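Putative carboxynorspermidine decarboxylase protein (Sinorhizobium meliloti, PDB 3MT1) probably catalyses the pyridoxal 5'-phosphate-dependent decarboxylation of carboxynorspermidine and carboxyspermidine, yielding norspermidine and spermidine. Local coordinates at residues 29-34 and 224-229; 118-123 and 182-187. One frame throughout, in Å; residues are numbered along the deposited sequence.

Contact 1 of 2, residues 29-34 and 224-229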
# COMPACT_ATOMS: atom_id res chain seq x y z
N GLY B 29 -35.71 6.98 8.94
CA GLY B 29 -36.19 6.25 7.76
C GLY B 29 -35.17 6.28 6.63
O GLY B 29 -35.45 5.86 5.50
N ALA B 30 -33.98 6.79 6.91
CA ALA B 30 -32.91 6.80 5.93
C ALA B 30 -32.30 5.40 5.95
O ALA B 30 -32.43 4.67 6.94
CB ALA B 30 -31.89 7.87 6.27
N LYS B 31 -31.67 5.00 4.85
CA LYS B 31 -31.03 3.68 4.81
C LYS B 31 -29.51 3.87 4.87
O LYS B 31 -29.02 4.88 4.46
CB LYS B 31 -31.47 2.90 3.57
CG LYS B 31 -32.89 2.28 3.72
CD LYS B 31 -33.36 1.62 2.44
CE LYS B 31 -34.84 1.30 2.52
NZ LYS B 31 -35.03 -0.02 3.18
N ALA B 32 -28.80 2.90 5.42
CA ALA B 32 -27.35 2.99 5.59
C ALA B 32 -26.68 1.82 4.89
O ALA B 32 -27.09 0.65 5.10
CB ALA B 32 -26.97 2.96 7.08
N LEU B 33 -25.65 2.14 4.11
CA LEU B 33 -24.87 1.14 3.40
C LEU B 33 -23.40 1.21 3.83
O LEU B 33 -22.83 2.29 3.93
CB LEU B 33 -24.98 1.35 1.90
CG LEU B 33 -26.35 1.63 1.30
CD1 LEU B 33 -26.25 2.07 -0.17
CD2 LEU B 33 -27.22 0.42 1.40
N LEU B 34 -22.80 0.05 4.11
CA LEU B 34 -21.38 0.03 4.47
C LEU B 34 -20.56 0.41 3.24
O LEU B 34 -20.74 -0.20 2.19
CB LEU B 34 -20.98 -1.38 4.94
CG LEU B 34 -19.51 -1.69 5.25
CD1 LEU B 34 -18.95 -0.73 6.34
CD2 LEU B 34 -19.32 -3.15 5.67
N GLY B 224 -39.70 14.13 -1.07
CA GLY B 224 -40.29 12.81 -1.38
C GLY B 224 -39.30 11.80 -1.98
O GLY B 224 -39.62 11.15 -2.99
N VAL B 225 -38.12 11.69 -1.38
CA VAL B 225 -37.05 10.79 -1.81
C VAL B 225 -36.65 9.84 -0.67
O VAL B 225 -36.80 10.17 0.50
CB VAL B 225 -35.74 11.56 -2.30
CG1 VAL B 225 -35.98 12.38 -3.59
CG2 VAL B 225 -35.13 12.42 -1.20
N GLN B 226 -36.14 8.66 -1.01
CA GLN B 226 -35.47 7.81 -0.02
C GLN B 226 -33.99 8.25 0.16
O GLN B 226 -33.24 8.42 -0.81
CB GLN B 226 -35.56 6.34 -0.41
CG GLN B 226 -34.75 5.43 0.49
CD GLN B 226 -35.39 5.22 1.87
OE1 GLN B 226 -36.58 4.88 1.96
NE2 GLN B 226 -34.59 5.40 2.94
N ILE B 227 -33.59 8.45 1.41
CA ILE B 227 -32.23 8.83 1.69
C ILE B 227 -31.38 7.59 1.93
O ILE B 227 -31.80 6.65 2.60
CB ILE B 227 -32.11 9.82 2.87
CG1 ILE B 227 -32.71 11.17 2.49
CG2 ILE B 227 -30.63 10.05 3.26
CD1 ILE B 227 -32.73 12.15 3.65
N TYR B 228 -30.20 7.62 1.32
CA TYR B 228 -29.10 6.69 1.62
C TYR B 228 -27.94 7.39 2.30
O TYR B 228 -27.55 8.50 1.92
CB TYR B 228 -28.63 6.00 0.36
CG TYR B 228 -29.65 5.04 -0.15
CD1 TYR B 228 -29.68 3.72 0.29
CD2 TYR B 228 -30.62 5.47 -1.05
CE1 TYR B 228 -30.64 2.82 -0.18
CE2 TYR B 228 -31.58 4.59 -1.52
CZ TYR B 228 -31.60 3.28 -1.08
OH TYR B 228 -32.59 2.45 -1.56
N LEU B 229 -27.43 6.76 3.34
CA LEU B 229 -26.20 7.16 3.94
C LEU B 229 -25.19 6.10 3.56
O LEU B 229 -25.56 4.92 3.41
CB LEU B 229 -26.37 7.23 5.44
CG LEU B 229 -27.27 8.31 6.03
CD1 LEU B 229 -27.42 8.07 7.50
CD2 LEU B 229 -26.74 9.73 5.79
O HOH W 1 -35.07 8.70 3.57
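K31 and L229 are joined through their backbones: the L229 N–H donates to K31 O at 2.7 Å. On either side of it, K31 N donates to I227 O at 2.8 Å in a nearly straight bond (174°), and L33 N donates to L229 O at 2.9 Å. The Q226 side chain adds a fourth link, its NE2 giving a hydrogen to G29 O at 2.7 Å, in the plane of that carbonyl. The same NE2 turns back on its own strand and donates to I227 O at 3.1 Å, so I227 O is gripped by two N–H groups from opposite faces of its carbonyl plane. CG of Q226 stands anti to the backbone N (chi1 173°) and a bend at chi2 brings the amide across to G29, so that NE2 can serve G29 O and I227 O at once. A water accepts from I227 N beside this amide.

K31 pairs with Y228 and A32 with L229 in parallel register, and this pairing joins the first and eighth strands of the eight-stranded barrel, shutting the alpha/beta (TIM-type) cylinder of the fold III pyridoxal phosphate decarboxylases. On the face carrying K31 and Y228 the two side chains run side by side in the same direction, with K31 CB 3.8 Å from Y228 CD1. Two residues on, L33 CD1 meets Y228 CD1, also at 3.8 Å, coming obliquely to the ring. The Y228 hydroxyl is bonded to K95 farther round the barrel, while H75 meets its ring. K31 CG and CD pass Q226 NE2, the two side chains crossing at about a right angle. At the strand entry, A30 CB packs on I227 CB and CG2, and I227 continues onto F219 of helix 209-223.

Contact 2 of 2, residues 118-123 and 182-187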
# COMPACT_ATOMS: atom_id res chain seq x y z
N LEU B 118 -26.94 9.37 -10.82
CA LEU B 118 -25.91 10.22 -11.38
C LEU B 118 -25.28 10.95 -10.21
O LEU B 118 -25.99 11.39 -9.32
CB LEU B 118 -26.53 11.21 -12.38
CG LEU B 118 -25.59 12.18 -13.13
CD1 LEU B 118 -24.94 11.51 -14.34
CD2 LEU B 118 -26.29 13.46 -13.56
N ARG B 119 -23.96 11.06 -10.20
CA ARG B 119 -23.31 11.85 -9.15
C ARG B 119 -23.37 13.34 -9.44
O ARG B 119 -23.12 13.79 -10.56
CB ARG B 119 -21.86 11.45 -8.99
CG ARG B 119 -21.25 12.04 -7.75
CD ARG B 119 -19.81 11.70 -7.61
NE ARG B 119 -19.28 12.22 -6.35
CZ ARG B 119 -18.15 11.81 -5.79
NH1 ARG B 119 -17.42 10.85 -6.36
NH2 ARG B 119 -17.76 12.36 -4.64
N LEU B 120 -23.70 14.10 -8.41
CA LEU B 120 -23.76 15.54 -8.54
C LEU B 120 -22.69 16.15 -7.68
O LEU B 120 -22.44 15.70 -6.56
CB LEU B 120 -25.14 16.03 -8.10
CG LEU B 120 -26.27 16.35 -9.08
CD1 LEU B 120 -26.30 15.50 -10.34
CD2 LEU B 120 -27.59 16.24 -8.32
N ASN B 121 -22.02 17.15 -8.22
CA ASN B 121 -20.90 17.81 -7.57
C ASN B 121 -21.41 19.13 -7.03
O ASN B 121 -21.78 20.01 -7.81
CB ASN B 121 -19.78 18.03 -8.57
CG ASN B 121 -18.51 18.62 -7.94
OD1 ASN B 121 -18.48 19.02 -6.78
ND2 ASN B 121 -17.45 18.69 -8.75
N PRO B 122 -21.48 19.27 -5.69
CA PRO B 122 -21.89 20.57 -5.17
C PRO B 122 -20.82 21.68 -5.35
O PRO B 122 -21.20 22.83 -5.63
CB PRO B 122 -22.17 20.29 -3.70
CG PRO B 122 -22.45 18.82 -3.64
CD PRO B 122 -21.52 18.23 -4.64
N GLN B 123 -19.53 21.35 -5.26
CA GLN B 123 -18.46 22.37 -5.30
C GLN B 123 -18.65 23.43 -6.40
O GLN B 123 -18.04 23.37 -7.47
CB GLN B 123 -17.08 21.71 -5.40
N GLU B 182 -30.17 24.36 -2.47
CA GLU B 182 -30.10 25.57 -3.28
C GLU B 182 -29.54 25.32 -4.68
O GLU B 182 -29.97 25.96 -5.63
CB GLU B 182 -29.28 26.62 -2.55
CG GLU B 182 -29.62 26.69 -1.06
CD GLU B 182 -29.22 28.00 -0.41
OE1 GLU B 182 -28.00 28.22 -0.18
OE2 GLU B 182 -30.13 28.80 -0.10
N ARG B 183 -28.58 24.41 -4.79
CA ARG B 183 -28.02 24.07 -6.10
C ARG B 183 -28.85 23.06 -6.89
O ARG B 183 -28.90 23.13 -8.12
CB ARG B 183 -26.54 23.62 -6.00
CG ARG B 183 -25.51 24.74 -6.28
CD ARG B 183 -24.10 24.29 -5.93
NE ARG B 183 -23.06 25.05 -6.61
CZ ARG B 183 -22.58 26.23 -6.21
NH1 ARG B 183 -23.04 26.83 -5.11
NH2 ARG B 183 -21.62 26.84 -6.91
N PHE B 184 -29.51 22.12 -6.21
CA PHE B 184 -30.14 21.02 -6.93
C PHE B 184 -31.54 20.69 -6.45
O PHE B 184 -32.19 19.80 -7.00
CB PHE B 184 -29.27 19.74 -6.86
CG PHE B 184 -27.83 19.93 -7.28
CD1 PHE B 184 -26.80 19.67 -6.39
CD2 PHE B 184 -27.50 20.38 -8.57
CE1 PHE B 184 -25.47 19.85 -6.76
CE2 PHE B 184 -26.17 20.57 -8.95
CZ PHE B 184 -25.15 20.31 -8.05
N GLY B 185 -32.02 21.40 -5.43
CA GLY B 185 -33.35 21.21 -4.86
C GLY B 185 -34.44 20.98 -5.89
O GLY B 185 -35.27 20.07 -5.75
N ALA B 186 -34.43 21.79 -6.94
CA ALA B 186 -35.46 21.67 -7.96
C ALA B 186 -35.38 20.28 -8.60
O ALA B 186 -36.40 19.62 -8.76
CB ALA B 186 -35.33 22.78 -9.01
N LEU B 187 -34.17 19.82 -8.90
CA LEU B 187 -33.96 18.49 -9.49
C LEU B 187 -34.21 17.30 -8.55
O LEU B 187 -34.76 16.28 -8.96
CB LEU B 187 -32.55 18.40 -10.08
CG LEU B 187 -32.30 19.29 -11.31
CD1 LEU B 187 -30.86 19.19 -11.75
CD2 LEU B 187 -33.23 18.93 -12.48
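In the alpha/beta barrel, the loop that follows strand 115-119 is packed here against helix 170-190, one of the helices outside the barrel, and F184 is the helix residue whose ring reaches the loop. L120 lies over one face of its ring, with CG 4.0 Å from the ring centroid and only 2° off the normal, a CH-pi contact. CD2 of the same leucine touches F184 CG at 3.8 Å. Over the centre of the opposite face stands CB of the preceding residue, R183, so the ring is held between two aliphatic groups. Its far edge meets the backbone beyond L120: N121 O lies in the ring plane, 3.4 Å from F184 CZ, and P122 CA approaches CE1. V146 of helix 146-150 also touches F184, and I161 touches both L120 and P122. With F184 cut back to an alanine, L120 would probably lose the ring face it packs on and a gap would open between loop and helix. Toward the surface, the R183 chain, extended from CG to NE, brings its NE to the P122 carbonyl; P122 O is 3.1 Å from R183 NE, but the angle is too poor for a hydrogen bond.

From the N terminus the chain passes through helix 11-28 into residues 29-34, and contact 1 is made only when the last barrel strand, within residues 224-229, comes back beside the first, closing a long loop that spans the whole barrel. Contact 2 closes a much shorter loop lying wholly within that one: it leaves strand 115-119, takes in helix 146-150 and strand 158-160, and comes back along helix 170-190. The two loops therefore nest and do not cross. Contact 1 is a strand-to-strand seam in the barrel wall, whereas contact 2 fastens an outer helix to the loop after the fifth strand. Their centres lie 17 Å apart, with about 7 Å between nearest atoms.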